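Long-range contacts in sugar kinase, pfkB family (Thermotoga maritima, PDB 2AJR), which probably phosphorylates fructose 1-phosphate or a related sugar with ATP, as a magnesium-binding member of the PfkB sugar kinase family: residues A22-I27 / N107-D112; G75-K80 / E101-E106. All coordinates share one frame; numbering follows the deposited sequence.

Contact 1: residues A22-I27 / N107-D112; sequences ALDREI and NIEIID. With ACT (acetate ion), chain D.
The carboxylates of Asp24 and Glu109 meet on one face of the paired strands, their planes turned 72° apart. Asp24 OD1 lies 2.5 Å from Glu109 OE2. Glu109 gets there by a bend in its chain (chi2 93°), which swings the acid across to the neighbouring strand. OD2 of Asp24 forms a salt bridge with Lys310 and lies 2.9 Å from OXT of a bound acetate. The amide of Asn107 is on the same face. Its ND2 gives the acetate O a weak hydrogen bond and packs against Ala22 CB, while its OD1 is taken by the backbone of Phe123. Further along, Glu26 CG touches Glu109 OE1 at 3.6 Å, and OE1 of Glu26 accepts from Lys310 N.

Under these groups the strands run parallel, 21° apart, in a ladder of five backbone hydrogen bonds. Arg25 N to Asn107 O is nearly straight, at 2.9 Å. The other face is largely apolar. Ile27 CD1 reaches Ile108 CG2 (3.9 Å) and lies alongside Ile110 CG1 (4.2 Å). Ile27 also packs on Ile108 of the second subunit, and Ile108 on its Ile27, and Arg25 makes a cation-pi contact with Phe123 of that subunit.

The two faces therefore serve different purposes, as in the dimerising lid sheets of PfkB kinases. The apolar face joins the subunits. The polar face gathers three acids, and Glu26 lies near the magnesium ligand Glu309. The closeness of Asp24 and Glu109 suggests that one of the pair probably holds a proton, with Lys310 offsetting some of the negative charge.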
# COMPACT_ATOMS: atom_id res chain seq x y z
N ALA A 22 -11.35 5.67 2.93
CA ALA A 22 -10.12 4.96 2.58
C ALA A 22 -10.43 3.62 1.92
O ALA A 22 -11.47 3.05 2.16
CB ALA A 22 -9.25 4.77 3.81
N LEU A 23 -9.52 3.17 1.07
CA LEU A 23 -9.43 1.76 0.71
C LEU A 23 -8.53 1.08 1.72
O LEU A 23 -7.40 1.47 1.91
CB LEU A 23 -8.83 1.60 -0.68
CG LEU A 23 -9.79 1.96 -1.80
CD1 LEU A 23 -9.04 2.19 -3.09
CD2 LEU A 23 -10.81 0.85 -1.94
N ASP A 24 -9.04 0.06 2.39
CA ASP A 24 -8.27 -0.68 3.37
C ASP A 24 -7.64 -1.86 2.67
O ASP A 24 -8.35 -2.69 2.09
CB ASP A 24 -9.17 -1.18 4.50
CG ASP A 24 -9.47 -0.11 5.52
OD1 ASP A 24 -8.53 0.62 5.92
OD2 ASP A 24 -10.66 -0.00 5.94
N ARG A 25 -6.32 -1.91 2.67
CA ARG A 25 -5.61 -3.09 2.25
C ARG A 25 -5.13 -3.87 3.46
O ARG A 25 -4.16 -3.49 4.11
CB ARG A 25 -4.42 -2.74 1.37
CG ARG A 25 -3.65 -4.02 0.92
CD ARG A 25 -3.11 -3.92 -0.49
NE ARG A 25 -4.16 -4.06 -1.50
CZ ARG A 25 -4.72 -5.22 -1.88
NH1 ARG A 25 -4.34 -6.38 -1.34
NH2 ARG A 25 -5.65 -5.21 -2.82
N GLU A 26 -5.82 -4.98 3.73
CA GLU A 26 -5.45 -5.89 4.82
C GLU A 26 -4.53 -7.00 4.29
O GLU A 26 -4.76 -7.59 3.23
CB GLU A 26 -6.70 -6.50 5.46
CG GLU A 26 -7.80 -5.51 5.93
CD GLU A 26 -9.26 -6.00 5.60
OE1 GLU A 26 -9.77 -6.89 6.35
OE2 GLU A 26 -9.87 -5.49 4.59
N ILE A 27 -3.48 -7.27 5.03
CA ILE A 27 -2.50 -8.27 4.65
C ILE A 27 -2.28 -9.10 5.90
O ILE A 27 -2.06 -8.54 6.97
CB ILE A 27 -1.17 -7.60 4.23
CG1 ILE A 27 -1.44 -6.45 3.25
CG2 ILE A 27 -0.22 -8.63 3.61
CD1 ILE A 27 -0.31 -5.47 3.17
N ASN A 107 -5.16 2.93 3.01
CA ASN A 107 -4.51 2.56 4.26
C ASN A 107 -4.09 1.10 4.24
O ASN A 107 -4.68 0.28 3.52
CB ASN A 107 -5.44 2.81 5.45
CG ASN A 107 -5.71 4.29 5.66
OD1 ASN A 107 -5.02 5.14 5.10
ND2 ASN A 107 -6.71 4.59 6.45
N ILE A 108 -3.08 0.79 5.03
CA ILE A 108 -2.51 -0.56 5.07
C ILE A 108 -2.55 -1.11 6.49
O ILE A 108 -2.12 -0.46 7.42
CB ILE A 108 -1.07 -0.55 4.52
CG1 ILE A 108 -1.09 -0.22 3.01
CG2 ILE A 108 -0.40 -1.89 4.77
CD1 ILE A 108 0.24 0.08 2.41
N GLU A 109 -3.10 -2.31 6.64
CA GLU A 109 -3.16 -2.98 7.94
C GLU A 109 -2.55 -4.37 7.77
O GLU A 109 -3.03 -5.18 6.99
CB GLU A 109 -4.59 -3.08 8.45
CG GLU A 109 -5.34 -1.72 8.59
CD GLU A 109 -6.15 -1.34 7.35
OE1 GLU A 109 -6.46 -2.24 6.54
OE2 GLU A 109 -6.48 -0.15 7.16
N ILE A 110 -1.45 -4.61 8.47
CA ILE A 110 -0.79 -5.91 8.49
C ILE A 110 -1.16 -6.61 9.80
O ILE A 110 -0.94 -6.08 10.89
CB ILE A 110 0.74 -5.75 8.36
CG1 ILE A 110 1.07 -4.99 7.07
CG2 ILE A 110 1.43 -7.12 8.39
CD1 ILE A 110 2.43 -4.36 7.03
N ILE A 111 -1.78 -7.78 9.70
CA ILE A 111 -2.36 -8.45 10.86
C ILE A 111 -1.64 -9.76 11.04
O ILE A 111 -1.59 -10.57 10.12
CB ILE A 111 -3.85 -8.66 10.66
CG1 ILE A 111 -4.54 -7.27 10.62
CG2 ILE A 111 -4.42 -9.50 11.77
CD1 ILE A 111 -6.00 -7.29 10.24
N ASP A 112 -1.01 -9.92 12.21
CA ASP A 112 -0.24 -11.13 12.56
C ASP A 112 -1.02 -11.87 13.64
O ASP A 112 -0.94 -11.54 14.83
CB ASP A 112 1.17 -10.75 13.04
CG ASP A 112 2.03 -11.96 13.43
OD1 ASP A 112 1.53 -13.10 13.49
OD2 ASP A 112 3.25 -11.75 13.66
C ACT D . -10.56 2.80 8.46
O ACT D . -9.41 2.92 7.86
OXT ACT D . -11.28 1.77 8.21
CH3 ACT D . -11.10 3.83 9.40

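Contact 2: residues G75-K80 / E101-E106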
# COMPACT_ATOMS: atom_id res chain seq x y z
N GLY A 75 -11.68 10.71 -4.61
CA GLY A 75 -10.95 11.24 -5.76
C GLY A 75 -10.02 10.28 -6.44
O GLY A 75 -9.63 9.27 -5.87
N GLY A 76 -9.65 10.61 -7.67
CA GLY A 76 -8.68 9.84 -8.44
C GLY A 76 -8.99 8.37 -8.67
O GLY A 76 -10.14 7.94 -8.61
N TYR A 77 -7.94 7.60 -8.93
CA TYR A 77 -8.04 6.17 -9.18
C TYR A 77 -8.60 5.40 -8.00
O TYR A 77 -9.45 4.51 -8.17
CB TYR A 77 -6.66 5.59 -9.49
CG TYR A 77 -6.01 6.09 -10.75
CD1 TYR A 77 -6.59 5.84 -12.01
CD2 TYR A 77 -4.80 6.78 -10.70
CE1 TYR A 77 -5.97 6.28 -13.18
CE2 TYR A 77 -4.18 7.23 -11.85
CZ TYR A 77 -4.76 6.98 -13.09
OH TYR A 77 -4.11 7.44 -14.21
N MSE A 78 -8.12 5.72 -6.80
CA MSE A 78 -8.57 5.04 -5.61
C MSE A 78 -10.04 5.37 -5.38
O MSE A 78 -10.83 4.51 -4.96
CB MSE A 78 -7.74 5.48 -4.41
CG MSE A 78 -6.24 5.17 -4.53
SE MSE A 78 -5.86 3.28 -4.83
CE MSE A 78 -5.57 3.21 -6.74
N GLY A 79 -10.42 6.60 -5.66
CA GLY A 79 -11.80 6.99 -5.52
C GLY A 79 -12.70 6.12 -6.36
O GLY A 79 -13.73 5.66 -5.87
N LYS A 80 -12.32 5.88 -7.61
CA LYS A 80 -13.14 5.09 -8.52
C LYS A 80 -13.34 3.68 -8.01
O LYS A 80 -14.45 3.15 -8.03
CB LYS A 80 -12.54 5.03 -9.93
CG LYS A 80 -13.21 3.99 -10.84
CD LYS A 80 -13.06 4.31 -12.34
CE LYS A 80 -13.69 3.22 -13.24
NZ LYS A 80 -13.36 1.79 -12.80
N GLU A 101 -10.09 16.54 -6.79
CA GLU A 101 -8.83 16.33 -7.50
C GLU A 101 -7.93 15.73 -6.44
O GLU A 101 -7.87 16.23 -5.33
CB GLU A 101 -8.30 17.70 -8.01
CG GLU A 101 -7.29 17.68 -9.18
CD GLU A 101 -7.87 17.14 -10.50
OE1 GLU A 101 -8.81 17.76 -11.05
OE2 GLU A 101 -7.37 16.10 -11.00
N GLY A 102 -7.26 14.63 -6.73
CA GLY A 102 -6.41 14.01 -5.70
C GLY A 102 -6.92 12.64 -5.34
O GLY A 102 -8.07 12.32 -5.60
N GLU A 103 -6.06 11.84 -4.72
CA GLU A 103 -6.37 10.44 -4.48
C GLU A 103 -7.03 10.17 -3.13
O GLU A 103 -6.56 10.65 -2.10
CB GLU A 103 -5.10 9.61 -4.59
CG GLU A 103 -4.51 9.58 -6.01
CD GLU A 103 -5.29 8.70 -6.99
OE1 GLU A 103 -5.91 7.71 -6.55
OE2 GLU A 103 -5.27 8.99 -8.21
N THR A 104 -8.11 9.40 -3.15
CA THR A 104 -8.62 8.81 -1.94
C THR A 104 -7.52 7.93 -1.34
O THR A 104 -6.85 7.19 -2.04
CB THR A 104 -9.86 7.96 -2.21
OG1 THR A 104 -10.94 8.83 -2.58
CG2 THR A 104 -10.24 7.15 -0.95
N ARG A 105 -7.32 8.02 -0.03
CA ARG A 105 -6.19 7.34 0.58
C ARG A 105 -6.33 5.82 0.57
O ARG A 105 -7.43 5.29 0.61
CB ARG A 105 -6.01 7.83 2.01
CG ARG A 105 -7.10 7.43 2.99
CD ARG A 105 -7.34 8.55 3.93
NE ARG A 105 -8.37 8.30 4.94
CZ ARG A 105 -8.13 7.98 6.21
NH1 ARG A 105 -6.90 7.84 6.65
NH2 ARG A 105 -9.14 7.77 7.04
N GLU A 106 -5.22 5.12 0.47
CA GLU A 106 -5.23 3.69 0.70
C GLU A 106 -4.48 3.48 2.00
O GLU A 106 -3.31 3.84 2.09
CB GLU A 106 -4.59 2.91 -0.45
CG GLU A 106 -4.63 1.36 -0.26
CD GLU A 106 -3.95 0.53 -1.37
OE1 GLU A 106 -2.90 0.96 -1.90
OE2 GLU A 106 -4.44 -0.59 -1.70
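Glu103 turns its carboxylate to the first turn of helix 76-89 and takes two successive backbone amides. Met78 N reaches OE1 at 3.0 Å, nearly along the C-O axis and almost straight (173°). Tyr77 N reaches OE2 at 3.1 Å from the syn side, somewhat out of the carboxylate plane. A bend at chi2 (-74°) folds the Glu103 side chain back to the helix. Around this grip, Met78, here selenomethionine, lays CG 3.3 Å from Glu103 OE1. Tyr77 CD2 lies 3.4 Å from OE2, with the ring and carboxylate planes only 25° apart. With an alanine in place of Glu103, the amides of Tyr77 and Met78 would probably lose their side-chain acceptor and the start of the helix would be held less firmly.

The next residue fixes the base of the turn. Thr104 OG1 accepts from Gly75 N at 2.9 Å, and Thr104 N returns a bond to Gly75 O at 3.1 Å. That oxygen also accepts from Gly79 N, and the two donors come from opposite faces of its carbonyl plane. Glycines allow this closeness: a side chain on Gly75 would run into Gly102 O, and one on Gly76 into Glu103 OE2.

Farther out, the second subunit closes in. Tyr77 OH bonds to its Glu84, the two Tyr77 residues pack together, and Glu103 rests on its Thr46.

The loop thus binds both the start of the helix and the end of the strand before it. An anionic carboxylate suits this place, since the positive end of the helix dipole is likely to stabilise its charge.

In the fold
From the N terminus, the chain leaves strand 14-18 of the large sheet and enters the lid sheet at 22-27. That strand waits some 80 residues for its parallel partner, 107-112, and contact 1 then closes the long loop. Contact 2 closes a shorter loop within it, made of helix 76-89 and strand 93-100, just before the chain enters strand 105-112. The two contacts do not cross. Residues 101-106 run directly into 107-112, so one continuous stretch serves both. Leu23 links them, packing on Met78. Together they tie strand 68-75 of the large sheet and the helix that follows it to the lid, and both adjoin the second subunit.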